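Side-chain contacts in succinate--CoA ligase subunit alpha (Campylobacter jejuni, PDB 6MEL), which belongs to the CoA-ligase family and carries a CoA binding domain of the Rossmann type, followed by a second alpha/beta domain: residues Ile3-Asn6 and Lys7-Val11; Pro41-Gly44 and Gly45-His48; Lys109-Ala112 and Asn113-Gly116. All blocks are in the same frame, centred on the assembly; numbering follows the deposited sequence.

Contact 1: Ile3-Asn6 and Lys7-Val11; sequences ILVN and KNTKV
Asn6 and Thr9 grip each other from both ends of a tight bend. The backbone N of Asn6 donates to Thr9 OG1 over 2.9 Å in a fairly straight bond (157°), while Thr9 returns its own backbone N to Asn6 O at 3.0 Å. The same Thr9 N also leans weakly toward Asn6 OD1, 3.2 Å away. The firmer partner of this oxygen is Asn8 N at 2.8 Å, tilted 24° from the plane of the side-chain carbonyl. Asn6 can reach both because its CG sits between the backbone N and the carbonyl carbon (chi1 67°), folding the amide back over the chain that follows; the side chains of Asn6 and Thr9 then cross at a slant.

The packed part is on the Val5 side of the turn. Thr9 OG1 comes within 3.4 Å of Val5 CA, and Val5 itself is buried, its side chain resting on Cys133 of strand 133-136, while Thr9 touches Val68 of strand 68-71. The opposite character belongs to Lys7 and Asn8, which occupy the exposed crest; Lys7 sends its side chain off the turn, although its backbone N is tied to Glu132 OE1. A water lies within donating distance of both Asn6 O (2.9 Å) and Thr9 O (2.7 Å), though which of them it serves at a given moment is left open.

The whole is a type I beta turn from Asn6 to Thr9 reinforced by an Asx turn at Asn6, leading the chain into strand 10-14, the first strand of the Rossmann-type domain.

Contact 2: Pro41-Gly44 and Gly45-His48; sequences PHKG and GQTH
Lys43 and Gln46 both set CG anti to their own carbonyl carbon (chi1 -74° and -61°), which lays the two chains across one another near Lys43 CB and CG; the extended rest of the lysine then leads its ammonium away. The primary amide of Gln46 lies against the start of the lysine chain: its NE2 is 3.6 Å from Lys43 CG and 3.8 Å from Lys43 CB, while Gln46 OE1 comes no nearer than 4.1 Å to Lys43 CG. This is van der Waals contact with the aliphatic part of the lysine. The ammonium itself makes a weak hydrogen bond to Thr17 OG1.

Alongside these chains the backbone closes a type II beta turn from Lys43 to Gln46. Gln46 N donates to Lys43 O over 3.1 Å, with an N-H...O angle of 158°, and the foot of the glutamine chain settles by the same carbonyl, Gln46 CB and Lys43 O being 3.3 Å apart. Gly44 and Gly45 form the two corners; the second has the positive phi of the third position in such a turn, a conformation in which a CB would collide with the carbonyl O of Gly44, so glycine suits the place.

Although exposed, the turn is held by bonds from several of its backbone atoms: Asp55 OD1 accepts from His42 N and Gly44 N, and Gly45 and Gln46 share backbone hydrogen bonds with Val53. From here the chain enters strand 47-48, where His48 packs on Val53 and meets the ring of Phe16 edge-to-face, with its NE2 hydrogen-bonded to Thr22 OG1.

Contact 3: Lys109-Ala112 and Asn113-Gly116; sequences KQYA and NKKG
The ring of Tyr111 has the aliphatic chain of Lys115 laid over one face: Lys115 CG stands 3.9 Å from the ring centroid and 16° off the normal, a CH-pi contact. With CG anti to its own carbonyl carbon (chi1 -57°), Lys115 brings that atom over the ring, and the bend at chi2 (-58°) lays CD along it toward the phenol end, 3.8 Å from Tyr111 CZ, the two side chains running side by side. Lys114 comes in obliquely, its CE 4.0 Å from Tyr111 CE1. Ile83 and Ala86 of helix 78-87 also touch the tyrosine, whose OH is hydrogen-bonded to Asp87 OD1.

Tyr111, Lys114 and Lys115 belong to the last turns of helix 102-115, where Lys115 N bonds to Tyr111 O at 2.9 Å. The helix ends in a Schellman motif, with positive phi at Gly116 and two bonds back into the last turn, one of them Gly116 N to Asn113 O, 3.2 Å.

Two residues back along the helix the amide of Asn113 lies across the first carbons of Lys109, Asn113 OD1 and ND2 each 3.9 Å from Lys109 CG. The backbone bond of the same pair, Asn113 N to Lys109 O, is 2.8 Å. Lys109 NZ reaches Ile184 O and forms a salt bridge with an acidic side chain of another protein chain; Gln110 NE2 bonds to an acidic side chain of that chain.

In the fold
Along the chain the contacts follow in series, 1 then 2 then 3, and none touches another. Contact 1 sits where the N-terminal segment passes from the second sheet's side into strand 10-14, in the middle of the first sheet; contact 2 leads into strand 47-48 at one border of it. Their centres are 24 Å apart, their nearest atoms about 10 Å. Contact 3 ends helix 102-115, the crossover between strands 92-95 and 118-120, the latter being the other outermost strand. Its centre lies 21 Å from that of contact 1 and 28 Å from that of contact 2. The two turns thus each lead into a strand, and contact 3, closing a helix of the same domain, also faces another protein chain.

Contact 1: Ile3-Asn6 and Lys7-Val11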
loop_
_atom_site.group_PDB
_atom_site.type_symbol
_atom_site.label_atom_id
_atom_site.label_comp_id
_atom_site.label_asym_id
_atom_site.label_seq_id
_atom_site.Cartn_x
_atom_site.Cartn_y
_atom_site.Cartn_z
ATOM N N ILE A 3 11.533 -15.192 20.316
ATOM C CA ILE A 3 12.509 -15.081 19.212
ATOM C C ILE A 3 13.009 -13.641 19.142
ATOM O O ILE A 3 12.294 -12.745 19.535
ATOM C CB ILE A 3 11.928 -15.562 17.862
ATOM C CG1 ILE A 3 10.795 -14.664 17.351
ATOM C CG2 ILE A 3 11.517 -17.030 17.944
ATOM C CD1 ILE A 3 10.321 -15.011 15.960
ATOM N N LEU A 4 14.244 -13.496 18.642
ATOM C CA LEU A 4 14.901 -12.274 18.160
ATOM C C LEU A 4 15.255 -11.286 19.279
ATOM O O LEU A 4 16.260 -10.656 19.214
ATOM C CB LEU A 4 14.032 -11.595 17.097
ATOM C CG LEU A 4 13.894 -12.379 15.787
ATOM C CD1 LEU A 4 12.996 -11.637 14.825
ATOM C CD2 LEU A 4 15.274 -12.609 15.152
ATOM N N VAL A 5 14.350 -11.025 20.208
ATOM C CA VAL A 5 14.610 -10.016 21.202
ATOM C C VAL A 5 14.130 -10.565 22.545
ATOM O O VAL A 5 13.207 -11.424 22.614
ATOM C CB VAL A 5 13.927 -8.675 20.889
ATOM C CG1 VAL A 5 14.466 -8.034 19.608
ATOM C CG2 VAL A 5 12.404 -8.806 20.840
ATOM N N ASN A 6 14.743 -10.020 23.595
ATOM C CA ASN A 6 14.420 -10.369 24.986
ATOM C C ASN A 6 14.850 -9.224 25.902
ATOM O O ASN A 6 15.298 -8.166 25.441
ATOM C CB ASN A 6 15.061 -11.693 25.391
ATOM C CG ASN A 6 16.574 -11.611 25.442
ATOM O OD1 ASN A 6 17.175 -10.594 25.791
ATOM N ND2 ASN A 6 17.210 -12.714 25.133
ATOM N N LYS A 7 14.690 -9.426 27.217
ATOM C CA LYS A 7 14.844 -8.325 28.189
ATOM C C LYS A 7 16.262 -7.750 28.194
ATOM O O LYS A 7 16.418 -6.609 28.625
ATOM C CB LYS A 7 14.515 -8.787 29.614
ATOM C CG LYS A 7 15.455 -9.849 30.152
ATOM C CD LYS A 7 14.982 -10.494 31.424
ATOM C CE LYS A 7 15.425 -11.937 31.478
ATOM N NZ LYS A 7 15.642 -12.367 32.877
ATOM N N ASN A 8 17.259 -8.520 27.722
ATOM C CA ASN A 8 18.655 -8.107 27.731
ATOM C C ASN A 8 19.056 -7.457 26.408
ATOM O O ASN A 8 20.078 -6.821 26.361
ATOM C CB ASN A 8 19.604 -9.283 28.000
ATOM C CG ASN A 8 19.340 -9.889 29.370
ATOM O OD1 ASN A 8 19.072 -9.171 30.338
ATOM N ND2 ASN A 8 19.297 -11.207 29.433
ATOM N N THR A 9 18.276 -7.649 25.337
ATOM C CA THR A 9 18.698 -7.088 24.031
ATOM C C THR A 9 18.964 -5.574 24.193
ATOM O O THR A 9 18.095 -4.843 24.586
ATOM C CB THR A 9 17.608 -7.309 22.977
ATOM O OG1 THR A 9 17.230 -8.689 22.974
ATOM C CG2 THR A 9 18.047 -6.852 21.603
ATOM N N LYS A 10 20.139 -5.103 23.814
ATOM C CA LYS A 10 20.432 -3.681 23.815
ATOM C C LYS A 10 19.881 -3.021 22.555
ATOM O O LYS A 10 20.179 -3.484 21.446
ATOM C CB LYS A 10 21.939 -3.469 23.857
ATOM C CG LYS A 10 22.607 -4.108 25.070
ATOM C CD LYS A 10 23.838 -3.372 25.542
ATOM C CE LYS A 10 25.039 -4.271 25.679
ATOM N NZ LYS A 10 25.537 -4.612 24.325
ATOM N N VAL A 11 19.167 -1.908 22.754
ATOM C CA VAL A 11 18.446 -1.233 21.703
ATOM C C VAL A 11 18.825 0.244 21.692
ATOM O O VAL A 11 18.750 0.873 22.733
ATOM C CB VAL A 11 16.927 -1.347 21.930
ATOM C CG1 VAL A 11 16.147 -0.542 20.888
ATOM C CG2 VAL A 11 16.466 -2.801 21.981
HETATM O O HOH W 1 15.609 -5.282 25.509
#

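Contact 2: Pro41-Gly44 and Gly45-His48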
loop_
_atom_site.group_PDB
_atom_site.type_symbol
_atom_site.label_atom_id
_atom_site.label_comp_id
_atom_site.label_asym_id
_atom_site.label_seq_id
_atom_site.Cartn_x
_atom_site.Cartn_y
_atom_site.Cartn_z
ATOM N N PRO A 41 20.639 13.836 15.057
ATOM C CA PRO A 41 21.716 14.712 14.595
ATOM C C PRO A 41 21.655 16.067 15.322
ATOM O O PRO A 41 20.579 16.621 15.479
ATOM C CB PRO A 41 21.438 14.889 13.101
ATOM C CG PRO A 41 20.683 13.620 12.730
ATOM C CD PRO A 41 19.799 13.338 13.944
ATOM N N HIS A 42 22.823 16.531 15.786
ATOM C CA HIS A 42 23.051 17.836 16.381
ATOM C C HIS A 42 22.638 17.839 17.859
ATOM O O HIS A 42 22.584 18.890 18.480
ATOM C CB HIS A 42 22.332 18.936 15.597
ATOM C CG HIS A 42 22.605 18.878 14.132
ATOM N ND1 HIS A 42 23.888 18.929 13.614
ATOM C CD2 HIS A 42 21.770 18.764 13.086
ATOM C CE1 HIS A 42 23.824 18.824 12.301
ATOM N NE2 HIS A 42 22.534 18.726 11.956
ATOM N N LYS A 43 22.360 16.665 18.433
ATOM C CA LYS A 43 22.044 16.589 19.826
ATOM C C LYS A 43 22.961 15.603 20.529
ATOM O O LYS A 43 22.688 15.231 21.684
ATOM C CB LYS A 43 20.573 16.235 20.001
ATOM C CG LYS A 43 19.669 17.410 19.685
ATOM C CD LYS A 43 18.231 17.124 19.947
ATOM C CE LYS A 43 17.383 18.362 19.779
ATOM N NZ LYS A 43 15.969 17.948 19.683
ATOM N N GLY A 44 24.042 15.224 19.858
ATOM C CA GLY A 44 25.025 14.340 20.442
ATOM C C GLY A 44 25.587 14.949 21.721
ATOM O O GLY A 44 25.805 16.156 21.778
ATOM N N GLY A 45 25.752 14.116 22.744
ATOM C CA GLY A 45 26.230 14.532 24.058
ATOM C C GLY A 45 25.101 14.853 25.016
ATOM O O GLY A 45 25.314 14.938 26.216
ATOM N N GLN A 46 23.881 15.061 24.514
ATOM C CA GLN A 46 22.780 15.302 25.423
ATOM C C GLN A 46 22.370 13.988 26.104
ATOM O O GLN A 46 22.934 12.898 25.836
ATOM C CB GLN A 46 21.616 15.974 24.717
ATOM C CG GLN A 46 21.985 17.327 24.143
ATOM C CD GLN A 46 20.781 17.968 23.508
ATOM O OE1 GLN A 46 19.660 17.590 23.776
ATOM N NE2 GLN A 46 21.005 18.939 22.645
ATOM N N THR A 47 21.423 14.134 27.035
ATOM C CA THR A 47 20.771 13.063 27.738
ATOM C C THR A 47 19.263 13.157 27.441
ATOM O O THR A 47 18.716 14.266 27.357
ATOM C CB THR A 47 21.097 13.146 29.235
ATOM O OG1 THR A 47 22.457 12.737 29.394
ATOM C CG2 THR A 47 20.265 12.221 30.076
ATOM N N HIS A 48 18.606 11.995 27.278
ATOM C CA HIS A 48 17.146 11.922 26.950
ATOM C C HIS A 48 16.600 10.609 27.516
ATOM O O HIS A 48 17.205 9.520 27.337
ATOM C CB HIS A 48 16.912 12.155 25.436
ATOM C CG HIS A 48 15.479 12.139 25.007
ATOM N ND1 HIS A 48 14.583 13.118 25.354
ATOM C CD2 HIS A 48 14.774 11.237 24.275
ATOM C CE1 HIS A 48 13.395 12.868 24.810
ATOM N NE2 HIS A 48 13.490 11.720 24.127
#

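Contact 3: Lys109-Ala112 and Asn113-Gly116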
loop_
_atom_site.group_PDB
_atom_site.type_symbol
_atom_site.label_atom_id
_atom_site.label_comp_id
_atom_site.label_asym_id
_atom_site.label_seq_id
_atom_site.Cartn_x
_atom_site.Cartn_y
_atom_site.Cartn_z
ATOM N N LYS A 109 17.061 -1.946 1.555
ATOM C CA LYS A 109 17.071 -3.363 1.807
ATOM C C LYS A 109 18.242 -4.077 1.107
ATOM O O LYS A 109 18.808 -4.987 1.686
ATOM C CB LYS A 109 15.753 -4.035 1.414
ATOM C CG LYS A 109 15.731 -5.518 1.776
ATOM C CD LYS A 109 14.377 -6.101 1.876
ATOM C CE LYS A 109 14.356 -7.581 2.152
ATOM N NZ LYS A 109 13.070 -8.123 1.717
ATOM N N GLN A 110 18.550 -3.713 -0.140
ATOM C CA GLN A 110 19.669 -4.344 -0.839
ATOM C C GLN A 110 20.947 -4.091 -0.021
ATOM O O GLN A 110 21.760 -4.985 0.174
ATOM C CB GLN A 110 19.863 -3.795 -2.260
ATOM C CG GLN A 110 18.863 -4.296 -3.295
ATOM C CD GLN A 110 19.448 -4.173 -4.687
ATOM O OE1 GLN A 110 20.537 -3.634 -4.878
ATOM N NE2 GLN A 110 18.748 -4.703 -5.676
ATOM N N TYR A 111 21.093 -2.886 0.537
ATOM C CA TYR A 111 22.304 -2.591 1.315
ATOM C C TYR A 111 22.294 -3.374 2.636
ATOM O O TYR A 111 23.294 -3.967 3.038
ATOM C CB TYR A 111 22.502 -1.088 1.500
ATOM C CG TYR A 111 23.856 -0.753 2.079
ATOM C CD1 TYR A 111 25.022 -1.027 1.369
ATOM C CD2 TYR A 111 23.993 -0.165 3.316
ATOM C CE1 TYR A 111 26.273 -0.758 1.889
ATOM C CE2 TYR A 111 25.245 0.157 3.833
ATOM C CZ TYR A 111 26.394 -0.149 3.125
ATOM O OH TYR A 111 27.645 0.180 3.572
ATOM N N ALA A 112 21.153 -3.385 3.321
ATOM C CA ALA A 112 20.998 -4.162 4.544
ATOM C C ALA A 112 21.338 -5.635 4.287
ATOM O O ALA A 112 22.079 -6.231 5.049
ATOM C CB ALA A 112 19.615 -4.007 5.078
ATOM N N ASN A 113 20.814 -6.199 3.194
ATOM C CA ASN A 113 21.108 -7.592 2.842
ATOM C C ASN A 113 22.609 -7.802 2.725
ATOM O O ASN A 113 23.121 -8.751 3.253
ATOM C CB ASN A 113 20.450 -8.018 1.529
ATOM C CG ASN A 113 18.934 -8.119 1.611
ATOM O OD1 ASN A 113 18.353 -8.192 2.686
ATOM N ND2 ASN A 113 18.296 -8.185 0.462
ATOM N N LYS A 114 23.301 -6.914 2.015
ATOM C CA LYS A 114 24.706 -7.097 1.800
ATOM C C LYS A 114 25.453 -7.009 3.135
ATOM O O LYS A 114 26.385 -7.749 3.367
ATOM C CB LYS A 114 25.288 -6.034 0.870
ATOM C CG LYS A 114 26.802 -6.171 0.740
ATOM C CD LYS A 114 27.415 -5.332 -0.327
ATOM C CE LYS A 114 27.827 -3.982 0.162
ATOM N NZ LYS A 114 28.622 -3.284 -0.861
ATOM N N LYS A 115 25.047 -6.112 4.021
ATOM C CA LYS A 115 25.771 -5.971 5.307
ATOM C C LYS A 115 25.357 -7.033 6.340
ATOM O O LYS A 115 25.928 -7.067 7.404
ATOM C CB LYS A 115 25.542 -4.570 5.881
ATOM C CG LYS A 115 25.956 -3.448 4.930
ATOM C CD LYS A 115 27.407 -3.488 4.503
ATOM C CE LYS A 115 28.337 -3.509 5.705
ATOM N NZ LYS A 115 29.733 -3.441 5.241
ATOM N N GLY A 116 24.346 -7.861 6.050
ATOM C CA GLY A 116 23.839 -8.868 7.027
ATOM C C GLY A 116 22.892 -8.274 8.068
ATOM O O GLY A 116 22.758 -8.817 9.112
#